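Local structure of Rho-class glutathione S-transferase (Laternula elliptica, 3QAV) at residues K117-S129 with A177-M191. The protein probably catalyses the transfer of glutathione to electrophilic compounds, as a cytosolic glutathione S-transferase of a shellfish class. Numbering follows the deposited sequence.
Sequences KVYQRMFETSNIS and ATKEFTMADVFFFPM
The GST C-terminal domain's core helix, 183-191, starts at a capping box, with Phe181 and Val186 as the hydrophobic staple flanking N-cap Thr182; Thr182, Met183, Ala184 and Phe187 pack against helix 117-124. The axes run 19° apart and 8.0 Å at closest approach, a spacing that small Ala184 permits. Flexible Met122 suits the ring beside it: CB sits over a face of Phe187 (CH-pi, 4.2 Å from the centroid), chi1 (-75°) lays CG 3.5 Å from Ala184 CA, and the bend at chi3 brings CE to Phe187 CZ (3.5 Å). Thr125 OG1 donates to Met122 O (2.6 Å), its methyl CG2 facing Phe188. Thr182 N donates to Asp185 OD1, Thr182 OG1 accepts weakly from Ala184 N (3.4 Å), and Val118's methyls meet Thr182 there. Farther along, Ile128 CD1 touches the Phe188 ring edge at CE1 (3.5 Å), and Met191 covers Thr125 and Ile128. Arg121 lays CG on compact Ala177 CB (3.5 Å) and grips Glu124 OE1 through NE and NH1. Replacing Arg121 by an alanine is likely to uncover Ala177 and leave Glu124 to Tyr168 and Arg75 of the second subunit. No hydrogen bond crosses, so apolar fit joins the segments, while buried polar ends bond within them or outside, as Asp185 OD2 does to Tyr212.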
# COMPACT_ATOMS: atom_id res chain seq x y z
N LYS A 117 6.43 -1.42 14.97
CA LYS A 117 6.18 -2.80 14.58
C LYS A 117 4.74 -2.98 14.08
O LYS A 117 4.50 -3.79 13.18
CB LYS A 117 6.47 -3.76 15.73
CG LYS A 117 6.00 -5.19 15.48
CD LYS A 117 6.62 -5.78 14.23
CE LYS A 117 8.13 -5.95 14.39
NZ LYS A 117 8.43 -6.79 15.58
N VAL A 118 3.79 -2.24 14.66
CA VAL A 118 2.40 -2.32 14.22
C VAL A 118 2.32 -1.81 12.78
O VAL A 118 1.74 -2.46 11.91
CB VAL A 118 1.45 -1.49 15.14
CG1 VAL A 118 0.05 -1.45 14.55
CG2 VAL A 118 1.40 -2.12 16.54
N TYR A 119 2.93 -0.65 12.52
CA TYR A 119 2.98 -0.07 11.18
C TYR A 119 3.65 -1.08 10.24
O TYR A 119 3.18 -1.31 9.13
CB TYR A 119 3.78 1.24 11.18
CG TYR A 119 3.05 2.46 11.72
CD1 TYR A 119 3.66 3.30 12.67
CD2 TYR A 119 1.79 2.83 11.24
CE1 TYR A 119 3.03 4.46 13.12
CE2 TYR A 119 1.15 4.00 11.68
CZ TYR A 119 1.78 4.81 12.62
OH TYR A 119 1.16 5.96 13.05
N GLN A 120 4.75 -1.68 10.67
CA GLN A 120 5.44 -2.66 9.83
C GLN A 120 4.48 -3.76 9.38
O GLN A 120 4.36 -4.04 8.19
CB GLN A 120 6.63 -3.28 10.57
CG GLN A 120 7.19 -4.55 9.92
CD GLN A 120 7.89 -4.31 8.58
OE1 GLN A 120 8.01 -5.22 7.75
NE2 GLN A 120 8.36 -3.08 8.37
N ARG A 121 3.79 -4.39 10.34
CA ARG A 121 2.86 -5.47 10.00
C ARG A 121 1.72 -4.99 9.10
O ARG A 121 1.38 -5.66 8.13
CB ARG A 121 2.31 -6.10 11.29
CG ARG A 121 3.38 -6.81 12.13
CD ARG A 121 3.80 -8.15 11.53
NE ARG A 121 4.95 -8.07 10.63
CZ ARG A 121 6.21 -8.28 11.00
NH1 ARG A 121 7.19 -8.18 10.10
NH2 ARG A 121 6.51 -8.60 12.25
N MET A 122 1.13 -3.84 9.41
CA MET A 122 0.04 -3.28 8.60
C MET A 122 0.36 -3.24 7.11
O MET A 122 -0.33 -3.86 6.29
CB MET A 122 -0.27 -1.84 9.04
CG MET A 122 -1.02 -1.69 10.33
SD MET A 122 -0.94 0.02 10.89
CE MET A 122 -1.67 0.88 9.50
N PHE A 123 1.40 -2.50 6.76
CA PHE A 123 1.81 -2.32 5.37
C PHE A 123 2.42 -3.55 4.71
O PHE A 123 2.37 -3.68 3.49
CB PHE A 123 2.74 -1.10 5.29
CG PHE A 123 2.09 0.17 5.83
CD1 PHE A 123 2.57 0.80 6.97
CD2 PHE A 123 0.94 0.67 5.22
CE1 PHE A 123 1.92 1.91 7.51
CE2 PHE A 123 0.28 1.78 5.75
CZ PHE A 123 0.77 2.40 6.90
N GLU A 124 2.97 -4.46 5.50
CA GLU A 124 3.54 -5.67 4.94
C GLU A 124 2.41 -6.59 4.43
O GLU A 124 2.64 -7.45 3.56
CB GLU A 124 4.38 -6.40 5.99
CG GLU A 124 5.12 -7.63 5.47
CD GLU A 124 5.96 -8.29 6.54
OE1 GLU A 124 6.16 -7.67 7.60
OE2 GLU A 124 6.44 -9.43 6.32
N THR A 125 1.20 -6.42 4.96
CA THR A 125 0.08 -7.26 4.55
C THR A 125 -0.22 -7.18 3.05
O THR A 125 -0.89 -8.06 2.51
CB THR A 125 -1.24 -6.90 5.29
OG1 THR A 125 -1.68 -5.59 4.90
CG2 THR A 125 -1.04 -6.94 6.78
N SER A 126 0.29 -6.14 2.39
CA SER A 126 0.05 -5.98 0.96
C SER A 126 0.69 -7.13 0.17
O SER A 126 0.22 -7.46 -0.91
CB SER A 126 0.61 -4.65 0.46
OG SER A 126 2.00 -4.73 0.21
N ASN A 127 1.76 -7.71 0.71
CA ASN A 127 2.44 -8.84 0.07
C ASN A 127 1.55 -10.06 -0.03
O ASN A 127 1.79 -10.95 -0.84
CB ASN A 127 3.69 -9.23 0.85
CG ASN A 127 4.81 -8.25 0.69
OD1 ASN A 127 5.24 -7.95 -0.43
ND2 ASN A 127 5.32 -7.74 1.81
N ILE A 128 0.54 -10.13 0.83
CA ILE A 128 -0.37 -11.26 0.83
C ILE A 128 -1.21 -11.19 -0.43
O ILE A 128 -1.42 -12.21 -1.09
CB ILE A 128 -1.28 -11.26 2.07
CG1 ILE A 128 -0.42 -11.39 3.33
CG2 ILE A 128 -2.31 -12.39 1.97
CD1 ILE A 128 -1.20 -11.27 4.63
N SER A 129 -1.68 -10.00 -0.76
CA SER A 129 -2.48 -9.80 -1.96
C SER A 129 -1.68 -10.25 -3.18
O SER A 129 -2.14 -11.04 -3.99
CB SER A 129 -2.84 -8.32 -2.14
OG SER A 129 -3.66 -7.85 -1.09
N ALA A 177 0.95 -8.50 15.39
CA ALA A 177 2.09 -7.61 15.64
C ALA A 177 2.52 -7.58 17.10
O ALA A 177 3.70 -7.40 17.41
CB ALA A 177 1.76 -6.19 15.17
N THR A 178 1.56 -7.74 18.01
CA THR A 178 1.85 -7.73 19.43
C THR A 178 0.91 -8.72 20.12
O THR A 178 0.17 -9.43 19.45
CB THR A 178 1.58 -6.34 20.04
OG1 THR A 178 0.18 -6.10 20.05
CG2 THR A 178 2.25 -5.25 19.22
N LYS A 179 0.94 -8.75 21.44
CA LYS A 179 0.06 -9.65 22.18
C LYS A 179 -1.31 -9.02 22.39
O LYS A 179 -2.15 -9.55 23.13
CB LYS A 179 0.70 -10.01 23.53
CG LYS A 179 1.92 -10.90 23.40
CD LYS A 179 2.55 -11.19 24.75
CE LYS A 179 3.80 -12.03 24.59
NZ LYS A 179 3.51 -13.35 23.95
N GLU A 180 -1.54 -7.88 21.74
CA GLU A 180 -2.81 -7.17 21.82
C GLU A 180 -3.34 -6.90 20.41
O GLU A 180 -2.58 -6.82 19.44
CB GLU A 180 -2.63 -5.83 22.54
CG GLU A 180 -2.66 -5.89 24.05
CD GLU A 180 -2.51 -4.51 24.68
OE1 GLU A 180 -3.10 -3.54 24.16
OE2 GLU A 180 -1.79 -4.39 25.70
N PHE A 181 -4.65 -6.77 20.30
CA PHE A 181 -5.30 -6.46 19.03
C PHE A 181 -4.87 -5.03 18.66
O PHE A 181 -4.87 -4.14 19.51
CB PHE A 181 -6.82 -6.53 19.20
CG PHE A 181 -7.59 -6.09 18.00
CD1 PHE A 181 -8.00 -7.01 17.04
CD2 PHE A 181 -7.93 -4.74 17.84
CE1 PHE A 181 -8.74 -6.60 15.92
CE2 PHE A 181 -8.66 -4.32 16.72
CZ PHE A 181 -9.07 -5.25 15.76
N THR A 182 -4.49 -4.81 17.40
CA THR A 182 -4.06 -3.48 16.95
C THR A 182 -4.46 -3.25 15.50
O THR A 182 -5.05 -4.13 14.87
CB THR A 182 -2.53 -3.32 17.05
OG1 THR A 182 -1.90 -4.24 16.14
CG2 THR A 182 -2.04 -3.61 18.46
N MET A 183 -4.14 -2.08 14.97
CA MET A 183 -4.47 -1.75 13.59
C MET A 183 -3.94 -2.82 12.64
O MET A 183 -4.54 -3.06 11.60
CB MET A 183 -3.89 -0.38 13.20
CG MET A 183 -4.37 0.12 11.84
SD MET A 183 -6.16 0.44 11.80
CE MET A 183 -6.24 2.04 12.59
N ALA A 184 -2.82 -3.44 12.99
CA ALA A 184 -2.23 -4.48 12.14
C ALA A 184 -3.19 -5.64 11.90
O ALA A 184 -3.23 -6.20 10.80
CB ALA A 184 -0.94 -5.00 12.77
N ASP A 185 -3.96 -6.01 12.93
CA ASP A 185 -4.91 -7.11 12.78
C ASP A 185 -6.09 -6.71 11.89
O ASP A 185 -6.71 -7.55 11.24
CB ASP A 185 -5.41 -7.56 14.15
CG ASP A 185 -4.30 -8.13 14.99
OD1 ASP A 185 -3.81 -7.42 15.90
OD2 ASP A 185 -3.90 -9.29 14.73
N VAL A 186 -6.37 -5.42 11.86
CA VAL A 186 -7.45 -4.90 11.03
C VAL A 186 -7.09 -5.12 9.56
O VAL A 186 -7.94 -5.44 8.73
CB VAL A 186 -7.63 -3.38 11.27
CG1 VAL A 186 -8.47 -2.77 10.17
CG2 VAL A 186 -8.27 -3.14 12.63
N PHE A 187 -5.81 -4.96 9.26
CA PHE A 187 -5.33 -5.14 7.89
C PHE A 187 -5.13 -6.60 7.56
O PHE A 187 -5.44 -7.06 6.46
CB PHE A 187 -3.99 -4.40 7.69
CG PHE A 187 -4.11 -2.91 7.59
CD1 PHE A 187 -4.78 -2.17 8.56
CD2 PHE A 187 -3.53 -2.23 6.52
CE1 PHE A 187 -4.88 -0.78 8.46
CE2 PHE A 187 -3.62 -0.84 6.41
CZ PHE A 187 -4.30 -0.12 7.39
N PHE A 188 -4.60 -7.35 8.52
CA PHE A 188 -4.27 -8.75 8.30
C PHE A 188 -5.43 -9.73 8.21
O PHE A 188 -5.58 -10.44 7.22
CB PHE A 188 -3.31 -9.21 9.40
CG PHE A 188 -2.81 -10.62 9.22
CD1 PHE A 188 -2.10 -10.98 8.09
CD2 PHE A 188 -3.04 -11.57 10.20
CE1 PHE A 188 -1.62 -12.27 7.93
CE2 PHE A 188 -2.56 -12.87 10.05
CZ PHE A 188 -1.85 -13.22 8.91
N PHE A 189 -6.25 -9.78 9.25
CA PHE A 189 -7.37 -10.71 9.31
C PHE A 189 -8.25 -10.80 8.06
O PHE A 189 -8.50 -11.90 7.57
CB PHE A 189 -8.24 -10.41 10.52
CG PHE A 189 -9.45 -11.27 10.59
CD1 PHE A 189 -9.35 -12.59 11.02
CD2 PHE A 189 -10.69 -10.78 10.18
CE1 PHE A 189 -10.47 -13.41 11.04
CE2 PHE A 189 -11.80 -11.59 10.18
CZ PHE A 189 -11.70 -12.91 10.61
N PRO A 190 -8.76 -9.67 7.56
CA PRO A 190 -9.61 -9.76 6.37
C PRO A 190 -8.96 -10.59 5.26
O PRO A 190 -9.63 -11.34 4.55
CB PRO A 190 -9.79 -8.30 5.97
CG PRO A 190 -9.84 -7.62 7.31
CD PRO A 190 -8.70 -8.28 8.06
N MET A 191 -7.65 -10.46 5.13
CA MET A 191 -6.94 -11.20 4.11
C MET A 191 -6.93 -12.69 4.43
O MET A 191 -7.03 -13.52 3.54
CB MET A 191 -5.52 -10.65 3.96
CG MET A 191 -5.51 -9.23 3.42
SD MET A 191 -3.87 -8.58 3.16
CE MET A 191 -3.63 -8.94 1.45